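Local coordinates for aminopeptidase N family protein (Idiomarina loihiensis L2TR, PDB 4FGM), which binds zinc and, as a member of the M61 peptidase family, probably acts as an aminopeptidase, releasing residues from the N-terminal ends of peptides, at residues Trp32-Ile43 with Phe289-Ser298; Phe356-Gln364 with Asn371-Lys379. All coordinates share one frame; numbering follows the deposited sequence.

Interaction 1: Trp32-Ile43 with Phe289-Ser298; sequences WLPNWIPGSYLI and FLPYQLEKES. With MAE (maleic acid), chain B.
With CG of Trp36 set between its backbone N and carbonyl carbon (chi1 64°) and CG of Leu294 turned beside its own backbone N (chi1 -51°), the indole is laid under the leucine: Leu294 CD2 sits over one face of the Trp36 six-membered ring, 3.6 Å from Trp36 CE2. The other methyl of Leu294, CD1, and its CB rest against Pro34. Pro38 packs on a face of the Tyr292 ring in a CH-pi contact, its CG 4.0 Å from the ring centroid and almost on the normal. Tyr41 and Phe289 hold nearly parallel rings that are slid apart, with CE1 of Tyr41 3.6 Å from CZ of Phe289, and one water joins the hydroxyls of Tyr41 and Tyr292.

Asn35 N gives a short, straight bond to Leu294 O (2.6 Å, 177°), while the Asn35 amide, through ND2, reaches Glu295 O at 2.9 Å nearly in its own plane. Trp36 NE1 bonds weakly to Gln293 O at 3.1 Å. The Glu295 carboxylate turns to Arg71 in a salt bridge. Backbone carbonyls of 289-298 thus accept from Asn35 and Trp36, so the polar recognition depends largely on main-chain shape, with proline, leucine and aromatic side chains filling the interface beside it.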
loop_
_atom_site.group_PDB
_atom_site.type_symbol
_atom_site.label_atom_id
_atom_site.label_comp_id
_atom_site.label_asym_id
_atom_site.label_seq_id
_atom_site.Cartn_x
_atom_site.Cartn_y
_atom_site.Cartn_z
ATOM N N TRP A 32 9.255 21.195 14.817
ATOM C CA TRP A 32 9.767 20.244 13.840
ATOM C C TRP A 32 8.666 19.564 13.031
ATOM O O TRP A 32 7.501 19.513 13.449
ATOM C CB TRP A 32 10.636 19.173 14.517
ATOM C CG TRP A 32 9.915 18.340 15.539
ATOM C CD1 TRP A 32 9.769 18.622 16.862
ATOM C CD2 TRP A 32 9.236 17.096 15.316
ATOM N NE1 TRP A 32 9.043 17.634 17.482
ATOM C CE2 TRP A 32 8.703 16.683 16.557
ATOM C CE3 TRP A 32 9.026 16.288 14.187
ATOM C CZ2 TRP A 32 7.970 15.500 16.708
ATOM C CZ3 TRP A 32 8.293 15.106 14.335
ATOM C CH2 TRP A 32 7.776 14.726 15.590
ATOM N N LEU A 33 9.046 19.049 11.864
ATOM C CA LEU A 33 8.098 18.370 10.996
ATOM C C LEU A 33 8.580 16.954 10.702
ATOM O O LEU A 33 9.764 16.724 10.442
ATOM C CB LEU A 33 7.930 19.141 9.687
ATOM C CG LEU A 33 6.709 18.712 8.871
ATOM C CD1 LEU A 33 5.456 19.167 9.614
ATOM C CD2 LEU A 33 6.756 19.323 7.464
ATOM N N PRO A 34 7.666 15.983 10.747
ATOM C CA PRO A 34 8.038 14.593 10.476
ATOM C C PRO A 34 8.778 14.478 9.146
ATOM O O PRO A 34 8.457 15.189 8.196
ATOM C CB PRO A 34 6.689 13.879 10.435
ATOM C CG PRO A 34 5.851 14.677 11.385
ATOM C CD PRO A 34 6.227 16.103 11.028
ATOM N N ASN A 35 9.770 13.592 9.079
ATOM C CA ASN A 35 10.505 13.407 7.840
ATOM C C ASN A 35 9.933 12.246 7.031
ATOM O O ASN A 35 10.369 11.987 5.911
ATOM C CB ASN A 35 11.994 13.209 8.115
ATOM C CG ASN A 35 12.677 14.500 8.487
ATOM O OD1 ASN A 35 12.389 15.542 7.905
ATOM N ND2 ASN A 35 13.589 14.443 9.451
ATOM N N TRP A 36 8.953 11.557 7.615
ATOM C CA TRP A 36 8.260 10.463 6.947
ATOM C C TRP A 36 6.906 10.260 7.610
ATOM O O TRP A 36 6.711 10.653 8.754
ATOM C CB TRP A 36 9.071 9.164 6.979
ATOM C CG TRP A 36 9.324 8.575 8.335
ATOM C CD1 TRP A 36 10.271 8.974 9.239
ATOM C CD2 TRP A 36 8.672 7.436 8.914
ATOM N NE1 TRP A 36 10.255 8.148 10.337
ATOM C CE2 TRP A 36 9.287 7.192 10.163
ATOM C CE3 TRP A 36 7.640 6.589 8.495
ATOM C CZ2 TRP A 36 8.898 6.140 11.003
ATOM C CZ3 TRP A 36 7.251 5.537 9.335
ATOM C CH2 TRP A 36 7.886 5.323 10.571
ATOM N N ILE A 37 5.963 9.656 6.892
ATOM C CA ILE A 37 4.631 9.434 7.441
ATOM C C ILE A 37 4.372 7.966 7.739
ATOM O O ILE A 37 4.662 7.097 6.916
ATOM C CB ILE A 37 3.529 9.949 6.475
ATOM C CG1 ILE A 37 2.148 9.637 7.059
ATOM C CG2 ILE A 37 3.697 9.314 5.098
ATOM C CD1 ILE A 37 0.986 10.210 6.282
ATOM N N PRO A 38 3.822 7.672 8.933
ATOM C CA PRO A 38 3.525 6.291 9.331
ATOM C C PRO A 38 2.812 5.523 8.227
ATOM O O PRO A 38 1.912 6.045 7.583
ATOM C CB PRO A 38 2.654 6.469 10.581
ATOM C CG PRO A 38 3.272 7.689 11.228
ATOM C CD PRO A 38 3.516 8.618 10.027
ATOM N N GLY A 39 3.235 4.283 8.005
ATOM C CA GLY A 39 2.610 3.462 6.987
ATOM C C GLY A 39 3.318 3.487 5.647
ATOM O O GLY A 39 3.045 2.654 4.809
ATOM N N SER A 40 4.222 4.438 5.445
ATOM C CA SER A 40 4.962 4.547 4.194
ATOM C C SER A 40 6.416 4.736 4.604
ATOM O O SER A 40 6.867 5.852 4.892
ATOM C CB SER A 40 4.465 5.750 3.393
ATOM O OG SER A 40 4.994 5.738 2.085
ATOM N N TYR A 41 7.150 3.632 4.610
ATOM C CA TYR A 41 8.530 3.634 5.062
ATOM C C TYR A 41 9.579 4.144 4.099
ATOM O O TYR A 41 10.412 3.387 3.604
ATOM C CB TYR A 41 8.859 2.226 5.560
ATOM C CG TYR A 41 7.705 1.674 6.381
ATOM C CD1 TYR A 41 7.375 2.238 7.617
ATOM C CD2 TYR A 41 6.875 0.672 5.871
ATOM C CE1 TYR A 41 6.243 1.823 8.321
ATOM C CE2 TYR A 41 5.742 0.255 6.562
ATOM C CZ TYR A 41 5.433 0.835 7.785
ATOM O OH TYR A 41 4.308 0.434 8.467
ATOM N N LEU A 42 9.529 5.452 3.862
ATOM C CA LEU A 42 10.471 6.142 2.991
ATOM C C LEU A 42 10.639 7.584 3.482
ATOM O O LEU A 42 9.657 8.319 3.652
ATOM C CB LEU A 42 9.970 6.148 1.543
ATOM C CG LEU A 42 10.886 6.860 0.536
ATOM C CD1 LEU A 42 12.210 6.094 0.396
ATOM C CD2 LEU A 42 10.190 6.966 -0.813
ATOM N N ILE A 43 11.883 7.983 3.727
ATOM C CA ILE A 43 12.157 9.334 4.180
ATOM C C ILE A 43 11.733 10.245 3.034
ATOM O O ILE A 43 12.241 10.109 1.916
ATOM C CB ILE A 43 13.662 9.539 4.460
ATOM C CG1 ILE A 43 14.107 8.639 5.607
ATOM C CG2 ILE A 43 13.939 10.997 4.783
ATOM C CD1 ILE A 43 13.397 8.913 6.909
ATOM N N PHE A 289 7.273 0.926 16.897
ATOM C CA PHE A 289 6.345 1.979 16.479
ATOM C C PHE A 289 5.544 2.523 17.679
ATOM O O PHE A 289 4.540 3.218 17.502
ATOM C CB PHE A 289 5.367 1.444 15.412
ATOM C CG PHE A 289 6.002 1.139 14.073
ATOM C CD1 PHE A 289 7.344 1.421 13.828
ATOM C CD2 PHE A 289 5.242 0.572 13.049
ATOM C CE1 PHE A 289 7.915 1.148 12.585
ATOM C CE2 PHE A 289 5.804 0.293 11.801
ATOM C CZ PHE A 289 7.144 0.582 11.572
ATOM N N LEU A 290 5.994 2.201 18.890
ATOM C CA LEU A 290 5.330 2.648 20.111
ATOM C C LEU A 290 6.294 3.372 21.054
ATOM O O LEU A 290 6.855 2.764 21.964
ATOM C CB LEU A 290 4.706 1.449 20.835
ATOM C CG LEU A 290 3.512 0.781 20.146
ATOM C CD1 LEU A 290 3.204 -0.555 20.818
ATOM C CD2 LEU A 290 2.300 1.711 20.200
ATOM N N PRO A 291 6.472 4.692 20.869
ATOM C CA PRO A 291 5.827 5.521 19.847
ATOM C C PRO A 291 6.637 5.589 18.547
ATOM O O PRO A 291 7.697 4.974 18.433
ATOM C CB PRO A 291 5.752 6.875 20.532
ATOM C CG PRO A 291 7.114 6.939 21.184
ATOM C CD PRO A 291 7.296 5.527 21.764
ATOM N N TYR A 292 6.125 6.341 17.575
ATOM C CA TYR A 292 6.809 6.525 16.299
ATOM C C TYR A 292 7.908 7.577 16.449
ATOM O O TYR A 292 7.739 8.565 17.169
ATOM C CB TYR A 292 5.838 7.020 15.212
ATOM C CG TYR A 292 4.931 5.973 14.609
ATOM C CD1 TYR A 292 3.613 5.835 15.030
ATOM C CD2 TYR A 292 5.399 5.109 13.617
ATOM C CE1 TYR A 292 2.780 4.859 14.484
ATOM C CE2 TYR A 292 4.577 4.130 13.059
ATOM C CZ TYR A 292 3.268 4.008 13.498
ATOM O OH TYR A 292 2.457 3.030 12.960
ATOM N N GLN A 293 9.040 7.357 15.789
ATOM C CA GLN A 293 10.119 8.340 15.796
ATOM C C GLN A 293 10.126 8.748 14.319
ATOM O O GLN A 293 10.492 7.967 13.442
ATOM C CB GLN A 293 11.446 7.712 16.268
ATOM C CG GLN A 293 12.113 6.740 15.321
ATOM C CD GLN A 293 13.034 7.431 14.329
ATOM O OE1 GLN A 293 13.157 8.657 14.320
ATOM N NE2 GLN A 293 13.686 6.640 13.484
ATOM N N LEU A 294 9.679 9.970 14.052
ATOM C CA LEU A 294 9.537 10.452 12.681
ATOM C C LEU A 294 10.600 11.391 12.121
ATOM O O LEU A 294 10.346 12.129 11.167
ATOM C CB LEU A 294 8.158 11.105 12.539
ATOM C CG LEU A 294 7.019 10.214 13.042
ATOM C CD1 LEU A 294 5.697 10.955 13.002
ATOM C CD2 LEU A 294 6.961 8.971 12.190
ATOM N N GLU A 295 11.792 11.351 12.691
ATOM C CA GLU A 295 12.869 12.208 12.228
ATOM C C GLU A 295 13.822 11.402 11.352
ATOM O O GLU A 295 14.524 11.956 10.510
ATOM C CB GLU A 295 13.646 12.743 13.439
ATOM C CG GLU A 295 14.506 13.973 13.187
ATOM C CD GLU A 295 13.889 15.235 13.774
ATOM O OE1 GLU A 295 12.912 15.119 14.546
ATOM O OE2 GLU A 295 14.384 16.344 13.479
ATOM N N LYS A 296 13.814 10.086 11.531
ATOM C CA LYS A 296 14.762 9.222 10.838
ATOM C C LYS A 296 14.172 7.839 10.549
ATOM O O LYS A 296 13.048 7.533 10.957
ATOM C CB LYS A 296 15.967 9.075 11.767
ATOM C CG LYS A 296 17.268 8.646 11.164
ATOM C CD LYS A 296 18.143 8.023 12.255
ATOM C CE LYS A 296 18.200 8.882 13.516
ATOM N NZ LYS A 296 18.671 8.094 14.698
ATOM N N GLU A 297 14.941 6.999 9.857
ATOM C CA GLU A 297 14.488 5.642 9.556
ATOM C C GLU A 297 14.229 4.890 10.871
ATOM O O GLU A 297 14.974 5.045 11.841
ATOM C CB GLU A 297 15.543 4.876 8.742
ATOM C CG GLU A 297 15.785 5.407 7.328
ATOM C CD GLU A 297 16.795 6.547 7.272
ATOM O OE1 GLU A 297 17.112 7.127 8.332
ATOM O OE2 GLU A 297 17.262 6.867 6.159
ATOM N N SER A 298 13.165 4.091 10.896
ATOM C CA SER A 298 12.812 3.298 12.070
ATOM C C SER A 298 12.746 1.864 11.569
ATOM O O SER A 298 11.793 1.459 10.905
ATOM C CB SER A 298 11.456 3.739 12.644
ATOM O OG SER A 298 11.185 3.087 13.879
HETATM C C1 MAE B . 0.331 -0.289 2.446
HETATM O O1 MAE B . 1.379 -0.829 2.944
HETATM O O2 MAE B . -0.723 -0.315 3.121
HETATM C C2 MAE B . 0.457 0.371 1.127
HETATM C C3 MAE B . 1.050 1.505 0.760
HETATM C C4 MAE B . 1.774 2.429 1.626
HETATM O O3 MAE B . 1.917 2.321 2.859
HETATM O O4 MAE B . 2.316 3.378 1.022
HETATM O O HOH W 1 3.204 2.420 10.324
#

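Interaction 2: Phe356-Gln364 with Asn371-Lys379; sequences FLAWTKFYQ and NSIVSYYAK. With MAE (maleic acid), chain B.
The maleic acid pocket beside the zinc site is lined here by Tyr363 and Tyr377, and Tyr377 also belongs to an aromatic cluster with Phe362 and Tyr376. Tyr377 OH donates to O1 of the maleic acid at 2.6 Å, the ligand oxygen lying at the edge of the phenol ring, in its plane. The same hydroxyl accepts from a water, 2.6 Å from Tyr377 OH, that also bonds the hydroxyls of Tyr363 and Tyr376, tying three tyrosines at one point.

Phe362 carries the packing. Its CG stands anti to the backbone N (chi1 -164°), which sends the ring from helix 358-362 into the facing segment. There CE2 of Tyr376 lies over one face, 3.7 Å from Phe362 CG, and CZ of Phe362 meets CD2 of Tyr377 at 3.6 Å; both ring pairs are oblique. Cutting Phe362 back to an alanine is likely to leave Tyr376 CE2 and the Tyr377 edge without their packing partner and let the Tyr377 ring shift from its ligand. Ser375 OG caps the start of helix 378-394, accepting from Ala378 N at 3.1 Å. Farther out, two waters link Lys361 NZ to Ser372.

The zinc itself is held by His273, His277 and Glu307, and Tyr377 lies beside Glu307. An HExxH helix supplying both histidines, with a glutamate farther along the chain as third ligand, is the gluzincin signature, and the aromatic cluster borders that site.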
loop_
_atom_site.group_PDB
_atom_site.type_symbol
_atom_site.label_atom_id
_atom_site.label_comp_id
_atom_site.label_asym_id
_atom_site.label_seq_id
_atom_site.Cartn_x
_atom_site.Cartn_y
_atom_site.Cartn_z
ATOM N N PHE A 356 13.287 -5.054 7.091
ATOM C CA PHE A 356 14.275 -4.242 7.782
ATOM C C PHE A 356 14.810 -3.119 6.896
ATOM O O PHE A 356 14.961 -1.990 7.349
ATOM C CB PHE A 356 15.429 -5.145 8.269
ATOM C CG PHE A 356 16.404 -4.452 9.185
ATOM C CD1 PHE A 356 17.464 -3.712 8.669
ATOM C CD2 PHE A 356 16.235 -4.504 10.564
ATOM C CE1 PHE A 356 18.340 -3.027 9.515
ATOM C CE2 PHE A 356 17.101 -3.826 11.418
ATOM C CZ PHE A 356 18.157 -3.086 10.894
ATOM N N LEU A 357 15.095 -3.435 5.636
ATOM C CA LEU A 357 15.623 -2.456 4.696
ATOM C C LEU A 357 14.546 -1.869 3.782
ATOM O O LEU A 357 14.827 -1.504 2.638
ATOM C CB LEU A 357 16.721 -3.089 3.832
ATOM C CG LEU A 357 18.183 -3.169 4.293
ATOM C CD1 LEU A 357 18.355 -2.549 5.662
ATOM C CD2 LEU A 357 18.632 -4.626 4.287
ATOM N N ALA A 358 13.316 -1.769 4.274
ATOM C CA ALA A 358 12.246 -1.218 3.449
ATOM C C ALA A 358 12.614 0.183 2.971
ATOM O O ALA A 358 12.361 0.539 1.816
ATOM C CB ALA A 358 10.943 -1.181 4.227
ATOM N N TRP A 359 13.238 0.952 3.861
ATOM C CA TRP A 359 13.646 2.329 3.591
ATOM C C TRP A 359 14.540 2.531 2.376
ATOM O O TRP A 359 14.535 3.600 1.769
ATOM C CB TRP A 359 14.356 2.910 4.815
ATOM C CG TRP A 359 13.591 2.724 6.071
ATOM C CD1 TRP A 359 13.638 1.645 6.907
ATOM C CD2 TRP A 359 12.597 3.604 6.603
ATOM N NE1 TRP A 359 12.732 1.797 7.928
ATOM C CE2 TRP A 359 12.079 2.990 7.767
ATOM C CE3 TRP A 359 12.092 4.854 6.209
ATOM C CZ2 TRP A 359 11.070 3.584 8.545
ATOM C CZ3 TRP A 359 11.089 5.447 6.983
ATOM C CH2 TRP A 359 10.591 4.806 8.141
ATOM N N THR A 360 15.312 1.513 2.024
ATOM C CA THR A 360 16.212 1.614 0.889
ATOM C C THR A 360 15.961 0.545 -0.171
ATOM O O THR A 360 15.536 0.844 -1.290
ATOM C CB THR A 360 17.671 1.505 1.350
ATOM O OG1 THR A 360 17.831 0.312 2.129
ATOM C CG2 THR A 360 18.054 2.711 2.194
ATOM N N LYS A 361 16.223 -0.703 0.190
ATOM C CA LYS A 361 16.047 -1.814 -0.733
ATOM C C LYS A 361 14.671 -1.909 -1.372
ATOM O O LYS A 361 14.560 -2.148 -2.569
ATOM C CB LYS A 361 16.368 -3.127 -0.031
ATOM C CG LYS A 361 17.841 -3.315 0.230
ATOM C CD LYS A 361 18.593 -3.653 -1.040
ATOM C CE LYS A 361 20.042 -4.005 -0.724
ATOM N NZ LYS A 361 20.772 -4.486 -1.927
ATOM N N PHE A 362 13.619 -1.718 -0.587
ATOM C CA PHE A 362 12.277 -1.829 -1.138
ATOM C C PHE A 362 11.706 -0.531 -1.696
ATOM O O PHE A 362 11.365 -0.468 -2.869
ATOM C CB PHE A 362 11.325 -2.413 -0.088
ATOM C CG PHE A 362 10.029 -2.909 -0.660
ATOM C CD1 PHE A 362 8.914 -2.075 -0.726
ATOM C CD2 PHE A 362 9.931 -4.205 -1.163
ATOM C CE1 PHE A 362 7.715 -2.529 -1.283
ATOM C CE2 PHE A 362 8.737 -4.671 -1.726
ATOM C CZ PHE A 362 7.627 -3.832 -1.786
ATOM N N TYR A 363 11.608 0.505 -0.869
ATOM C CA TYR A 363 11.047 1.779 -1.328
ATOM C C TYR A 363 11.898 2.554 -2.331
ATOM O O TYR A 363 11.408 3.463 -2.986
ATOM C CB TYR A 363 10.711 2.686 -0.135
ATOM C CG TYR A 363 9.370 2.371 0.487
ATOM C CD1 TYR A 363 9.239 1.369 1.447
ATOM C CD2 TYR A 363 8.223 3.059 0.090
ATOM C CE1 TYR A 363 7.997 1.062 1.993
ATOM C CE2 TYR A 363 6.982 2.762 0.626
ATOM C CZ TYR A 363 6.869 1.763 1.580
ATOM O OH TYR A 363 5.632 1.480 2.119
ATOM N N GLN A 364 13.171 2.207 -2.442
ATOM C CA GLN A 364 14.047 2.872 -3.394
ATOM C C GLN A 364 14.530 1.827 -4.400
ATOM O O GLN A 364 15.586 1.976 -5.011
ATOM C CB GLN A 364 15.239 3.511 -2.672
ATOM C CG GLN A 364 14.863 4.668 -1.751
ATOM C CD GLN A 364 16.066 5.282 -1.050
ATOM O OE1 GLN A 364 17.007 5.748 -1.699
ATOM N NE2 GLN A 364 16.038 5.288 0.280
ATOM N N ASN A 371 15.916 -9.329 -9.264
ATOM C CA ASN A 371 17.161 -10.092 -9.148
ATOM C C ASN A 371 17.859 -9.953 -7.794
ATOM O O ASN A 371 18.767 -10.728 -7.479
ATOM C CB ASN A 371 18.181 -9.640 -10.201
ATOM C CG ASN A 371 17.628 -9.639 -11.610
ATOM O OD1 ASN A 371 17.070 -10.634 -12.080
ATOM N ND2 ASN A 371 17.804 -8.518 -12.306
ATOM N N SER A 372 17.447 -8.976 -6.992
ATOM C CA SER A 372 18.143 -8.727 -5.732
ATOM C C SER A 372 17.342 -8.594 -4.447
ATOM O O SER A 372 17.931 -8.543 -3.370
ATOM C CB SER A 372 19.014 -7.477 -5.892
ATOM O OG SER A 372 18.217 -6.362 -6.279
ATOM N N ILE A 373 16.020 -8.513 -4.536
ATOM C CA ILE A 373 15.218 -8.392 -3.324
ATOM C C ILE A 373 13.991 -9.282 -3.386
ATOM O O ILE A 373 13.689 -9.877 -4.419
ATOM C CB ILE A 373 14.743 -6.932 -3.070
ATOM C CG1 ILE A 373 13.667 -6.544 -4.077
ATOM C CG2 ILE A 373 15.919 -5.966 -3.153
ATOM C CD1 ILE A 373 13.022 -5.203 -3.781
ATOM N N VAL A 374 13.291 -9.388 -2.266
ATOM C CA VAL A 374 12.078 -10.187 -2.218
ATOM C C VAL A 374 10.995 -9.288 -1.626
ATOM O O VAL A 374 11.298 -8.368 -0.875
ATOM C CB VAL A 374 12.277 -11.456 -1.350
ATOM C CG1 VAL A 374 12.431 -11.080 0.120
ATOM C CG2 VAL A 374 11.110 -12.416 -1.563
ATOM N N SER A 375 9.741 -9.535 -1.980
ATOM C CA SER A 375 8.643 -8.716 -1.481
ATOM C C SER A 375 8.104 -9.250 -0.160
ATOM O O SER A 375 7.628 -10.389 -0.091
ATOM C CB SER A 375 7.512 -8.676 -2.515
ATOM O OG SER A 375 6.416 -7.897 -2.065
ATOM N N TYR A 376 8.180 -8.440 0.892
ATOM C CA TYR A 376 7.659 -8.873 2.183
ATOM C C TYR A 376 6.138 -8.856 2.115
ATOM O O TYR A 376 5.456 -9.397 2.988
ATOM C CB TYR A 376 8.183 -7.990 3.324
ATOM C CG TYR A 376 8.032 -6.494 3.135
ATOM C CD1 TYR A 376 6.810 -5.857 3.367
ATOM C CD2 TYR A 376 9.130 -5.707 2.760
ATOM C CE1 TYR A 376 6.685 -4.474 3.238
ATOM C CE2 TYR A 376 9.016 -4.323 2.627
ATOM C CZ TYR A 376 7.791 -3.714 2.869
ATOM O OH TYR A 376 7.675 -2.350 2.745
ATOM N N TYR A 377 5.613 -8.248 1.052
ATOM C CA TYR A 377 4.173 -8.200 0.824
ATOM C C TYR A 377 3.757 -9.553 0.265
ATOM O O TYR A 377 2.956 -10.272 0.862
ATOM C CB TYR A 377 3.815 -7.141 -0.220
ATOM C CG TYR A 377 3.716 -5.731 0.290
ATOM C CD1 TYR A 377 2.547 -5.270 0.898
ATOM C CD2 TYR A 377 4.777 -4.843 0.139
ATOM C CE1 TYR A 377 2.438 -3.954 1.338
ATOM C CE2 TYR A 377 4.677 -3.528 0.575
ATOM C CZ TYR A 377 3.505 -3.093 1.168
ATOM O OH TYR A 377 3.393 -1.789 1.564
ATOM N N ALA A 378 4.317 -9.882 -0.898
ATOM C CA ALA A 378 4.004 -11.125 -1.602
ATOM C C ALA A 378 4.446 -12.386 -0.870
ATOM O O ALA A 378 3.646 -13.304 -0.682
ATOM C CB ALA A 378 4.604 -11.095 -3.005
ATOM N N LYS A 379 5.708 -12.444 -0.455
ATOM C CA LYS A 379 6.162 -13.630 0.252
ATOM C C LYS A 379 5.491 -13.723 1.624
ATOM O O LYS A 379 5.224 -14.818 2.123
ATOM C CB LYS A 379 7.683 -13.649 0.402
ATOM C CG LYS A 379 8.176 -15.003 0.884
ATOM C CD LYS A 379 9.683 -15.131 0.884
ATOM C CE LYS A 379 10.085 -16.539 1.323
ATOM N NZ LYS A 379 11.561 -16.748 1.295
HETATM C C1 MAE B . 0.331 -0.289 2.446
HETATM O O1 MAE B . 1.379 -0.829 2.944
HETATM O O2 MAE B . -0.723 -0.315 3.121
HETATM C C2 MAE B . 0.457 0.371 1.127
HETATM C C3 MAE B . 1.050 1.505 0.760
HETATM C C4 MAE B . 1.774 2.429 1.626
HETATM O O3 MAE B . 1.917 2.321 2.859
HETATM O O4 MAE B . 2.316 3.378 1.022
HETATM O O HOH W 2 18.906 -4.110 -4.457
HETATM O O HOH W 3 19.808 -7.292 -1.871
HETATM O O HOH W 4 5.339 -1.193 3.212
#

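How the interactions relate
Both contacts border the maleic acid pocket, but they build it from different parts of the chain. Interaction 1 is long-range, bringing a loop of the N-terminal family region onto a loop of the peptidase region; interaction 2 is local, folding neighbouring parts of the peptidase region together. Each is partly buried and has an exposed lysine at its margin. Direct hydrogen bonds to backbone carbonyls join the segments of interaction 1, whereas interaction 2 relies on aromatic packing and bridging waters. They meet directly: Trp36 and Trp359 pack edge-to-face, Trp359 NE1 probably bonds to Ser298 O, and Tyr41 O lies against Tyr363. Gly39 and Ser40 come to the pocket from interaction 1, Tyr363 and Tyr377 from interaction 2.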